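Local coordinates for glycosyl hydrolase family 2, TIM barrel domain protein (Faecalibacterium prausnitzii A2-165, PDB 6ED2) that probably hydrolyses beta-glucuronides, as a human gut microbial beta-glucuronidase of glycosyl hydrolase family 2 able to reactivate glucuronidated drugs, at residues D109-F114 with D141-N146; A103-W108 with V200-L205; S312-R317 with L622-K627; G305-N310 with P530-E535. All blocks are in the same frame, centred on the assembly; numbering follows the deposited sequence.

Contact 1: residues D109-F114 with D141-N146; sequences DIVLRF and DATVTN
R113 meets D141 at one end of an antiparallel strand pair and D109 meets T145 at the other, polar side chains fastening both ends of a beta ladder. The chain of R113, bent at its second and third torsions, curls back so that NE donates to D141 OD1 (2.7 Å) in a salt bridge. That oxygen sits at the guanidinium edge, close to its plane, and is met on its syn side by a donor tilted out of the carboxylate plane; the planes are turned 25° apart. NH2 of R113 goes instead to the carbonyl of L29, so a leucine here would probably leave the D141 carboxylate without its charged mate and L29 O without this donor. On the same face V111 holds CG1 anti to the backbone N (chi1 -173°), against CB of D141 at 3.7 Å. The other face is apolar: CD1 of L112 crosses CG1 of V144 at 4.1 Å, and V144 CG2 meets I110 CG2 at 3.8 Å, both pairs at about a right angle. Between the faces, L112 and A142 exchange two backbone bonds. Beyond T143 the strand has ended, yet V144 N donates to I110 O (2.6 Å), and T145 OG1 accepts from I110 N (2.8 Å) and donates to D109 OD1 (2.7 Å) from above the carboxylate plane. D109 OD2 reaches T143 OG1 through a water and pairs with R209. In this beta-sandwich sugar binding domain the T145 hydroxyl thus appears to stand in for a main-chain carbonyl as acceptor for I110 N, and the flanking arginines probably keep both aspartates ionised.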
# COMPACT_ATOMS: atom_id res chain seq x y z
N ASP A 109 -16.11 8.48 -53.19
CA ASP A 109 -14.73 8.34 -52.77
C ASP A 109 -14.65 7.44 -51.54
O ASP A 109 -15.47 7.56 -50.62
CB ASP A 109 -14.11 9.70 -52.45
CG ASP A 109 -13.06 10.13 -53.48
OD1 ASP A 109 -12.68 9.32 -54.37
OD2 ASP A 109 -12.64 11.29 -53.40
N ILE A 110 -13.68 6.54 -51.54
CA ILE A 110 -13.47 5.59 -50.45
C ILE A 110 -12.18 5.97 -49.75
O ILE A 110 -11.09 5.89 -50.36
CB ILE A 110 -13.40 4.13 -50.94
CG1 ILE A 110 -14.45 3.84 -52.02
CG2 ILE A 110 -13.59 3.19 -49.74
CD1 ILE A 110 -15.87 4.06 -51.55
N VAL A 111 -12.29 6.35 -48.48
CA VAL A 111 -11.18 6.94 -47.73
C VAL A 111 -11.10 6.30 -46.35
O VAL A 111 -12.11 6.22 -45.64
CB VAL A 111 -11.36 8.47 -47.58
CG1 VAL A 111 -10.12 9.09 -46.95
CG2 VAL A 111 -11.70 9.14 -48.94
N LEU A 112 -9.89 5.89 -45.96
CA LEU A 112 -9.59 5.45 -44.60
C LEU A 112 -9.04 6.60 -43.77
O LEU A 112 -8.15 7.33 -44.23
CB LEU A 112 -8.56 4.32 -44.63
CG LEU A 112 -9.02 3.06 -45.33
CD1 LEU A 112 -7.84 2.16 -45.61
CD2 LEU A 112 -10.08 2.35 -44.47
N ARG A 113 -9.56 6.78 -42.56
CA ARG A 113 -9.03 7.74 -41.60
C ARG A 113 -8.38 7.01 -40.43
O ARG A 113 -9.00 6.12 -39.82
CB ARG A 113 -10.11 8.69 -41.07
CG ARG A 113 -9.73 9.36 -39.72
CD ARG A 113 -8.64 10.47 -39.87
NE ARG A 113 -9.10 11.60 -40.68
CZ ARG A 113 -9.72 12.68 -40.21
NH1 ARG A 113 -9.98 12.82 -38.91
NH2 ARG A 113 -10.10 13.65 -41.06
N PHE A 114 -7.14 7.38 -40.11
CA PHE A 114 -6.48 6.98 -38.88
C PHE A 114 -6.41 8.19 -37.95
O PHE A 114 -5.78 9.20 -38.29
CB PHE A 114 -5.08 6.45 -39.17
CG PHE A 114 -5.08 5.22 -40.02
CD1 PHE A 114 -5.00 3.96 -39.45
CD2 PHE A 114 -5.17 5.32 -41.40
CE1 PHE A 114 -5.02 2.82 -40.24
CE2 PHE A 114 -5.18 4.18 -42.21
CZ PHE A 114 -5.11 2.93 -41.62
N ASP A 141 -5.39 10.58 -43.69
CA ASP A 141 -6.32 9.84 -44.53
C ASP A 141 -5.58 9.08 -45.63
O ASP A 141 -4.48 9.46 -46.06
CB ASP A 141 -7.35 10.77 -45.17
CG ASP A 141 -8.34 11.35 -44.16
OD1 ASP A 141 -8.70 10.65 -43.18
OD2 ASP A 141 -8.77 12.52 -44.35
N ALA A 142 -6.20 8.00 -46.10
CA ALA A 142 -5.72 7.24 -47.25
C ALA A 142 -6.88 7.03 -48.20
O ALA A 142 -7.88 6.39 -47.83
CB ALA A 142 -5.12 5.90 -46.84
N THR A 143 -6.76 7.57 -49.42
CA THR A 143 -7.81 7.42 -50.42
C THR A 143 -7.62 6.09 -51.14
O THR A 143 -6.54 5.80 -51.64
CB THR A 143 -7.78 8.58 -51.42
OG1 THR A 143 -8.35 9.74 -50.80
CG2 THR A 143 -8.58 8.24 -52.67
N VAL A 144 -8.67 5.26 -51.15
CA VAL A 144 -8.48 3.91 -51.70
C VAL A 144 -9.56 3.61 -52.74
O VAL A 144 -9.83 2.45 -53.06
CB VAL A 144 -8.47 2.86 -50.57
CG1 VAL A 144 -7.34 3.15 -49.59
CG2 VAL A 144 -9.80 2.83 -49.86
N THR A 145 -10.14 4.68 -53.29
CA THR A 145 -11.25 4.57 -54.24
C THR A 145 -10.96 3.60 -55.37
O THR A 145 -11.80 2.77 -55.73
CB THR A 145 -11.57 5.95 -54.79
OG1 THR A 145 -11.90 6.81 -53.71
CG2 THR A 145 -12.74 5.87 -55.78
N ASN A 146 -9.78 3.70 -55.98
CA ASN A 146 -9.45 2.88 -57.13
C ASN A 146 -8.63 1.66 -56.78
O ASN A 146 -8.13 0.99 -57.68
CB ASN A 146 -8.70 3.69 -58.18
CG ASN A 146 -9.49 4.88 -58.65
OD1 ASN A 146 -8.99 6.00 -58.67
ND2 ASN A 146 -10.76 4.65 -59.00
O HOH W 1 -9.98 11.64 -52.05

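Contact 2: residues A103-W108 with V200-L205; sequences AEWSGW and VWLMAL
The methyl of A204 is held between the rings of W105 and W108, which belong to the loop joining two strands of the beta-sandwich sugar binding domain of family 2 hydrolases. The case illustrates how the smallest side chain with a methyl can serve two aromatic neighbours at once. CH-pi contacts come first. CB of A204 stands over the six-membered ring of W105, 3.7 Å from its centroid and 15° off the normal; it also lies over the five-membered ring of W108, 4.0 Å from that centroid and 24° off. Edge contacts form the second group. W105 CG is anti to the carbonyl carbon (chi1 -80°), which sends the ring along strand 200-205 until CZ3 touches CG of L202 at 3.6 Å, in the ring plane. The same ring packs on R38 and I40 of strand 38-51. Backbone bonds shape the loop itself: a type II turn from W105 to W108, closed by W108 N to W105 O (2.9 Å), brings both indoles round to the strand. G107 holds its third position with positive phi, where a CB would be jammed against the carbonyl O of S106. Polar ties lead outward, E104 forming a salt bridge with R38 of a second subunit and W108 NE1 donating to T36 O. At its edge the second indole abuts main chain, with W108 CD1 3.3 Å from L205 C.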
# COMPACT_ATOMS: atom_id res chain seq x y z
N ALA A 103 -21.19 -2.83 -52.44
CA ALA A 103 -21.39 -2.53 -53.85
C ALA A 103 -21.94 -1.13 -54.05
O ALA A 103 -21.52 -0.41 -54.96
CB ALA A 103 -22.33 -3.56 -54.47
N GLU A 104 -22.90 -0.73 -53.21
CA GLU A 104 -23.62 0.53 -53.31
C GLU A 104 -22.78 1.75 -52.88
O GLU A 104 -23.34 2.85 -52.82
CB GLU A 104 -24.91 0.45 -52.49
CG GLU A 104 -24.70 0.37 -50.98
CD GLU A 104 -24.64 -1.07 -50.43
OE1 GLU A 104 -24.59 -2.05 -51.22
OE2 GLU A 104 -24.65 -1.20 -49.17
N TRP A 105 -21.49 1.57 -52.59
CA TRP A 105 -20.57 2.68 -52.43
C TRP A 105 -19.88 3.07 -53.74
O TRP A 105 -19.18 4.09 -53.77
CB TRP A 105 -19.51 2.33 -51.38
CG TRP A 105 -20.03 2.51 -50.00
CD1 TRP A 105 -21.33 2.69 -49.64
CD2 TRP A 105 -19.28 2.56 -48.79
NE1 TRP A 105 -21.43 2.85 -48.29
CE2 TRP A 105 -20.19 2.75 -47.74
CE3 TRP A 105 -17.91 2.45 -48.50
CZ2 TRP A 105 -19.78 2.86 -46.41
CZ3 TRP A 105 -17.51 2.55 -47.19
CH2 TRP A 105 -18.44 2.74 -46.16
N SER A 106 -20.07 2.30 -54.81
CA SER A 106 -19.52 2.63 -56.12
C SER A 106 -19.90 4.06 -56.51
O SER A 106 -21.05 4.46 -56.39
CB SER A 106 -20.05 1.65 -57.16
OG SER A 106 -19.11 1.46 -58.20
N GLY A 107 -18.91 4.82 -56.97
CA GLY A 107 -19.12 6.21 -57.31
C GLY A 107 -18.80 7.20 -56.20
O GLY A 107 -18.60 8.38 -56.48
N TRP A 108 -18.75 6.75 -54.96
CA TRP A 108 -18.25 7.56 -53.86
C TRP A 108 -16.73 7.48 -53.81
O TRP A 108 -16.12 6.53 -54.29
CB TRP A 108 -18.79 7.04 -52.54
CG TRP A 108 -19.99 7.66 -51.94
CD1 TRP A 108 -20.02 8.73 -51.10
CD2 TRP A 108 -21.34 7.18 -52.04
NE1 TRP A 108 -21.32 8.97 -50.70
CE2 TRP A 108 -22.14 8.04 -51.26
CE3 TRP A 108 -21.95 6.14 -52.73
CZ2 TRP A 108 -23.52 7.87 -51.14
CZ3 TRP A 108 -23.32 5.98 -52.62
CH2 TRP A 108 -24.09 6.84 -51.83
N VAL A 200 -10.07 4.16 -35.99
CA VAL A 200 -9.85 4.04 -37.43
C VAL A 200 -11.21 3.99 -38.11
O VAL A 200 -12.16 3.41 -37.57
CB VAL A 200 -9.02 2.78 -37.75
CG1 VAL A 200 -8.83 2.59 -39.27
CG2 VAL A 200 -7.67 2.80 -36.98
N TRP A 201 -11.32 4.62 -39.28
CA TRP A 201 -12.62 4.79 -39.91
C TRP A 201 -12.57 4.49 -41.39
O TRP A 201 -11.58 4.78 -42.08
CB TRP A 201 -13.17 6.21 -39.77
CG TRP A 201 -13.24 6.74 -38.39
CD1 TRP A 201 -12.30 7.48 -37.75
CD2 TRP A 201 -14.34 6.60 -37.48
NE1 TRP A 201 -12.73 7.82 -36.49
CE2 TRP A 201 -13.98 7.30 -36.30
CE3 TRP A 201 -15.58 5.96 -37.54
CZ2 TRP A 201 -14.83 7.37 -35.19
CZ3 TRP A 201 -16.43 6.03 -36.43
CH2 TRP A 201 -16.04 6.73 -35.27
N LEU A 202 -13.66 3.93 -41.88
CA LEU A 202 -13.89 3.71 -43.30
C LEU A 202 -15.00 4.66 -43.71
O LEU A 202 -16.07 4.68 -43.08
CB LEU A 202 -14.26 2.25 -43.59
CG LEU A 202 -14.67 1.88 -45.01
CD1 LEU A 202 -13.48 1.95 -45.96
CD2 LEU A 202 -15.30 0.48 -45.06
N MET A 203 -14.73 5.47 -44.73
CA MET A 203 -15.64 6.54 -45.12
C MET A 203 -16.02 6.40 -46.59
O MET A 203 -15.20 6.00 -47.42
CB MET A 203 -15.00 7.91 -44.87
CG MET A 203 -14.66 8.19 -43.40
SD MET A 203 -13.80 9.77 -43.16
CE MET A 203 -12.23 9.40 -43.89
N ALA A 204 -17.26 6.75 -46.91
CA ALA A 204 -17.67 6.99 -48.28
C ALA A 204 -18.02 8.47 -48.38
O ALA A 204 -18.90 8.95 -47.65
CB ALA A 204 -18.86 6.11 -48.68
N LEU A 205 -17.29 9.20 -49.22
CA LEU A 205 -17.42 10.65 -49.30
C LEU A 205 -17.69 11.07 -50.74
O LEU A 205 -17.14 10.47 -51.68
CB LEU A 205 -16.14 11.34 -48.80
CG LEU A 205 -15.62 10.90 -47.43
CD1 LEU A 205 -14.25 11.47 -47.18
CD2 LEU A 205 -16.59 11.34 -46.34

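Contact 3: residues S312-R317 with L622-K627; sequences SPVYLR and LPVDFK
Y315 lays a ring face against the edge of F626 where the first strand of the TIM barrel meets the tail that follows helix 610-621. Y315 shows how one aromatic residue can meet main chain at its base, a ring at its middle and polar groups at its tip. Its CB lies 3.5 Å from the carbonyl O of F626. With CG anti to the backbone N (chi1 -179°), the ring then runs alongside F626, both side chains pointing the same way. CD1 of F626 stands over the centre of the Y315 ring, and the centroids are 5.1 Å apart with planes at 74°, an edge-to-face (T-shaped) pair. Farther out, CE2 comes within 4.3 Å of L622 CD1. At the tip, OH is bonded to E577, and it receives a hydrogen from a water that in turn accepts from K627 NZ, which also donates to V574 O. The main chain adds a nearly straight bond from Y315 N to V624 O (2.8 Å). R317 complements it: NH1 donates to L622 O (2.8 Å) and NH2 to P623 O (3.0 Å), while NE and NH2 together grip Y315 O side-on. P623 O also takes F626 N, from the opposite face, closing a type I turn. With W619 O as a further acceptor for NH1, this buried guanidinium is met by several carbonyl oxygens, and the carbonyl-rich end of helix 610-621 would be expected to stabilise its charge.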
# COMPACT_ATOMS: atom_id res chain seq x y z
N SER A 312 -14.31 38.79 -20.18
CA SER A 312 -14.12 38.72 -18.73
C SER A 312 -12.88 37.91 -18.38
O SER A 312 -12.61 36.88 -19.00
CB SER A 312 -15.34 38.10 -18.04
OG SER A 312 -16.30 39.09 -17.74
N PRO A 313 -12.11 38.34 -17.38
CA PRO A 313 -10.86 37.64 -17.05
C PRO A 313 -11.11 36.29 -16.40
O PRO A 313 -12.06 36.12 -15.63
CB PRO A 313 -10.15 38.61 -16.09
CG PRO A 313 -11.26 39.42 -15.49
CD PRO A 313 -12.32 39.54 -16.54
N VAL A 314 -10.24 35.33 -16.71
CA VAL A 314 -10.30 33.99 -16.14
C VAL A 314 -8.93 33.65 -15.58
O VAL A 314 -7.92 33.75 -16.30
CB VAL A 314 -10.71 32.91 -17.16
CG1 VAL A 314 -10.69 31.54 -16.50
CG2 VAL A 314 -12.09 33.19 -17.70
N TYR A 315 -8.89 33.23 -14.32
CA TYR A 315 -7.67 32.70 -13.72
C TYR A 315 -7.64 31.19 -13.99
O TYR A 315 -8.52 30.46 -13.53
CB TYR A 315 -7.61 33.00 -12.22
CG TYR A 315 -6.35 32.49 -11.58
CD1 TYR A 315 -5.19 33.27 -11.54
CD2 TYR A 315 -6.30 31.21 -11.03
CE1 TYR A 315 -4.00 32.78 -10.97
CE2 TYR A 315 -5.13 30.71 -10.46
CZ TYR A 315 -3.99 31.50 -10.43
OH TYR A 315 -2.84 30.99 -9.85
N LEU A 316 -6.66 30.74 -14.77
CA LEU A 316 -6.61 29.36 -15.20
C LEU A 316 -6.17 28.47 -14.05
O LEU A 316 -5.21 28.78 -13.33
CB LEU A 316 -5.65 29.20 -16.39
CG LEU A 316 -5.74 30.18 -17.59
CD1 LEU A 316 -4.70 29.85 -18.68
CD2 LEU A 316 -7.14 30.21 -18.20
N ARG A 317 -6.88 27.35 -13.86
CA ARG A 317 -6.53 26.36 -12.85
C ARG A 317 -6.84 24.98 -13.42
O ARG A 317 -7.90 24.78 -14.03
CB ARG A 317 -7.29 26.57 -11.52
CG ARG A 317 -8.79 26.31 -11.61
CD ARG A 317 -9.56 27.20 -10.65
NE ARG A 317 -9.58 28.57 -11.13
CZ ARG A 317 -10.23 29.57 -10.53
NH1 ARG A 317 -10.94 29.34 -9.43
NH2 ARG A 317 -10.19 30.80 -11.05
N LEU A 622 -11.21 30.06 -4.97
CA LEU A 622 -10.75 31.18 -5.78
C LEU A 622 -11.85 31.61 -6.76
O LEU A 622 -12.40 30.76 -7.47
CB LEU A 622 -9.49 30.81 -6.56
CG LEU A 622 -8.24 30.47 -5.76
CD1 LEU A 622 -7.10 30.08 -6.70
CD2 LEU A 622 -7.83 31.66 -4.89
N PRO A 623 -12.17 32.90 -6.83
CA PRO A 623 -13.14 33.35 -7.84
C PRO A 623 -12.61 33.14 -9.25
O PRO A 623 -11.40 32.99 -9.47
CB PRO A 623 -13.32 34.85 -7.53
CG PRO A 623 -12.09 35.23 -6.80
CD PRO A 623 -11.69 34.01 -5.99
N VAL A 624 -13.53 33.12 -10.21
CA VAL A 624 -13.13 32.83 -11.59
C VAL A 624 -12.15 33.88 -12.10
O VAL A 624 -11.25 33.57 -12.90
CB VAL A 624 -14.38 32.70 -12.50
CG1 VAL A 624 -15.27 33.90 -12.36
CG2 VAL A 624 -13.98 32.50 -13.96
N ASP A 625 -12.26 35.12 -11.61
CA ASP A 625 -11.40 36.23 -12.02
C ASP A 625 -10.39 36.60 -10.94
O ASP A 625 -10.01 37.77 -10.79
CB ASP A 625 -12.25 37.44 -12.40
CG ASP A 625 -13.04 38.00 -11.23
OD1 ASP A 625 -13.36 37.23 -10.30
OD2 ASP A 625 -13.34 39.21 -11.23
N PHE A 626 -9.94 35.61 -10.18
CA PHE A 626 -8.87 35.79 -9.20
C PHE A 626 -7.66 36.47 -9.83
O PHE A 626 -7.35 36.26 -11.01
CB PHE A 626 -8.49 34.42 -8.66
CG PHE A 626 -7.39 34.43 -7.65
CD1 PHE A 626 -6.28 33.61 -7.81
CD2 PHE A 626 -7.48 35.21 -6.50
CE1 PHE A 626 -5.26 33.59 -6.87
CE2 PHE A 626 -6.48 35.19 -5.54
CZ PHE A 626 -5.35 34.39 -5.73
N LYS A 627 -6.99 37.30 -9.03
CA LYS A 627 -5.72 37.96 -9.35
C LYS A 627 -5.93 39.18 -10.23
O LYS A 627 -5.49 39.20 -11.39
CB LYS A 627 -4.74 37.00 -10.02
CG LYS A 627 -3.32 37.18 -9.53
CD LYS A 627 -3.16 36.52 -8.18
CE LYS A 627 -1.72 36.18 -7.97
NZ LYS A 627 -1.22 35.31 -9.05
O HOH W 2 -1.75 32.90 -7.93

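Contact 4: residues G305-N310 with P530-E535; sequences GRFLLN and PLIFTE
G305 and P530 bring the two backbones nearest, their CA atoms 5.2 Å apart, and from there strands 306-309 and 531-535 diverge without pairing, so the contact is left to side chains. F307 and P530 carry it between them. The F307 CG is anti to the carbonyl carbon and beside the backbone N (chi1 -63°), a setting that swings the far end of the ring over to the other segment although the first bond of the side chain points past it. P530 comes over one face of the ring with CG, while its CB lies 4.0 Å from F307 CZ, whereas I532 arrives at the edge, near the ring plane, with CG2 3.5 Å from F307 CE2. The F307 and I532 side chains cross at about a right angle. Strand 531-535 is the seventh of the eight parallel strands of the TIM barrel, and strand 306-309 belongs to the hairpin that precedes the first; F307 therefore reaches from the hairpin to the N-terminal end of the barrel, where it also packs on L316 of the first strand and on F300 and I302 of its own hairpin. Cutting F307 back to alanine is likely to open a gap between hairpin and barrel, leaving I532 CG2 and the P530 ring without their aromatic neighbour. P530 has a second support in main chain: its CG rests 3.6 Å from G305 O, the same oxygen that accepts from R629. G305 itself, with positive phi, makes the turn into strand 306-309, and the pyrrolidine ring of P530 lies against that turn, with CD 4.1 Å from G305 CA.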
# COMPACT_ATOMS: atom_id res chain seq x y z
N GLY A 305 -3.01 42.36 -19.67
CA GLY A 305 -2.31 41.32 -18.93
C GLY A 305 -3.19 40.26 -18.32
O GLY A 305 -2.79 39.63 -17.34
N ARG A 306 -4.40 40.05 -18.88
CA ARG A 306 -5.35 39.06 -18.38
C ARG A 306 -5.84 38.20 -19.54
O ARG A 306 -5.95 38.67 -20.68
CB ARG A 306 -6.54 39.73 -17.70
CG ARG A 306 -6.17 40.55 -16.49
CD ARG A 306 -6.13 39.68 -15.26
NE ARG A 306 -7.23 40.00 -14.36
CZ ARG A 306 -7.79 39.13 -13.52
NH1 ARG A 306 -8.78 39.52 -12.73
NH2 ARG A 306 -7.36 37.87 -13.47
N PHE A 307 -6.13 36.92 -19.23
CA PHE A 307 -6.86 36.04 -20.15
C PHE A 307 -8.32 36.45 -20.15
O PHE A 307 -9.02 36.28 -19.15
CB PHE A 307 -6.72 34.57 -19.72
CG PHE A 307 -5.31 34.05 -19.77
CD1 PHE A 307 -4.66 33.87 -20.98
CD2 PHE A 307 -4.63 33.76 -18.59
CE1 PHE A 307 -3.34 33.43 -21.02
CE2 PHE A 307 -3.31 33.30 -18.63
CZ PHE A 307 -2.67 33.14 -19.85
N LEU A 308 -8.81 36.97 -21.27
CA LEU A 308 -10.20 37.42 -21.36
C LEU A 308 -11.02 36.43 -22.18
O LEU A 308 -10.74 36.21 -23.36
CB LEU A 308 -10.30 38.81 -21.97
CG LEU A 308 -9.73 39.97 -21.13
CD1 LEU A 308 -10.06 41.30 -21.80
CD2 LEU A 308 -10.25 39.92 -19.70
N LEU A 309 -12.02 35.84 -21.54
CA LEU A 309 -12.98 34.95 -22.17
C LEU A 309 -14.31 35.69 -22.24
O LEU A 309 -14.88 36.03 -21.20
CB LEU A 309 -13.14 33.65 -21.39
CG LEU A 309 -14.23 32.68 -21.85
CD1 LEU A 309 -13.98 32.21 -23.27
CD2 LEU A 309 -14.30 31.48 -20.92
N ASN A 310 -14.80 35.94 -23.46
CA ASN A 310 -15.99 36.75 -23.66
C ASN A 310 -15.86 38.09 -22.93
O ASN A 310 -16.82 38.61 -22.36
CB ASN A 310 -17.25 36.01 -23.20
CG ASN A 310 -17.44 34.70 -23.96
OD1 ASN A 310 -17.04 34.59 -25.11
ND2 ASN A 310 -18.03 33.71 -23.31
N PRO A 530 0.83 38.03 -19.17
CA PRO A 530 0.52 37.02 -18.15
C PRO A 530 1.62 35.96 -18.08
O PRO A 530 2.28 35.64 -19.08
CB PRO A 530 -0.81 36.41 -18.61
CG PRO A 530 -1.33 37.30 -19.69
CD PRO A 530 -0.15 38.04 -20.27
N LEU A 531 1.82 35.44 -16.89
CA LEU A 531 2.63 34.25 -16.68
C LEU A 531 1.74 33.19 -16.03
O LEU A 531 0.91 33.50 -15.18
CB LEU A 531 3.85 34.55 -15.80
CG LEU A 531 4.91 33.46 -15.61
CD1 LEU A 531 6.34 34.07 -15.50
CD2 LEU A 531 4.58 32.62 -14.37
N ILE A 532 1.90 31.94 -16.47
CA ILE A 532 1.24 30.82 -15.83
C ILE A 532 2.28 29.76 -15.53
O ILE A 532 3.37 29.73 -16.12
CB ILE A 532 0.11 30.20 -16.68
CG1 ILE A 532 0.68 29.41 -17.85
CG2 ILE A 532 -0.85 31.26 -17.16
CD1 ILE A 532 -0.40 28.63 -18.59
N PHE A 533 1.93 28.88 -14.60
CA PHE A 533 2.73 27.71 -14.33
C PHE A 533 2.08 26.51 -15.00
O PHE A 533 0.88 26.26 -14.84
CB PHE A 533 2.90 27.51 -12.82
CG PHE A 533 3.81 28.54 -12.21
CD1 PHE A 533 5.17 28.29 -12.09
CD2 PHE A 533 3.32 29.78 -11.81
CE1 PHE A 533 6.02 29.26 -11.56
CE2 PHE A 533 4.15 30.74 -11.27
CZ PHE A 533 5.50 30.49 -11.15
N THR A 534 2.86 25.81 -15.81
CA THR A 534 2.37 24.64 -16.50
C THR A 534 2.88 23.34 -15.90
O THR A 534 2.38 22.27 -16.27
CB THR A 534 2.75 24.71 -17.99
OG1 THR A 534 4.08 25.22 -18.12
CG2 THR A 534 1.78 25.62 -18.73
N GLU A 535 3.88 23.39 -15.02
CA GLU A 535 4.26 22.22 -14.23
C GLU A 535 4.78 22.66 -12.88
O GLU A 535 5.41 23.72 -12.75
CB GLU A 535 5.33 21.35 -14.90
CG GLU A 535 4.87 20.72 -16.18
CD GLU A 535 5.81 19.71 -16.71
OE1 GLU A 535 6.65 19.21 -15.92
OE2 GLU A 535 5.71 19.41 -17.93

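Overall arrangement
The four contacts form two pairs at opposite sides of the chain's centre. Contacts 1 and 2, with centres about 8 Å apart, share the sandwich sheet: strands 109-114 and 200-205 are neighbours, probably bonded through R113 O and W201 N (2.8 Å), and contact 1 is nested within the loop closed by contact 2. Contacts 3 and 4, about 9 Å apart between centres, share the barrel sheet and interleave along the chain; V314 N probably bonds to F307 O (2.9 Å), and R306 reaches D625 O. Centres of contacts 1 and 3 are about 45 Å apart. All four lie away from the magnesium site at T239 and E241.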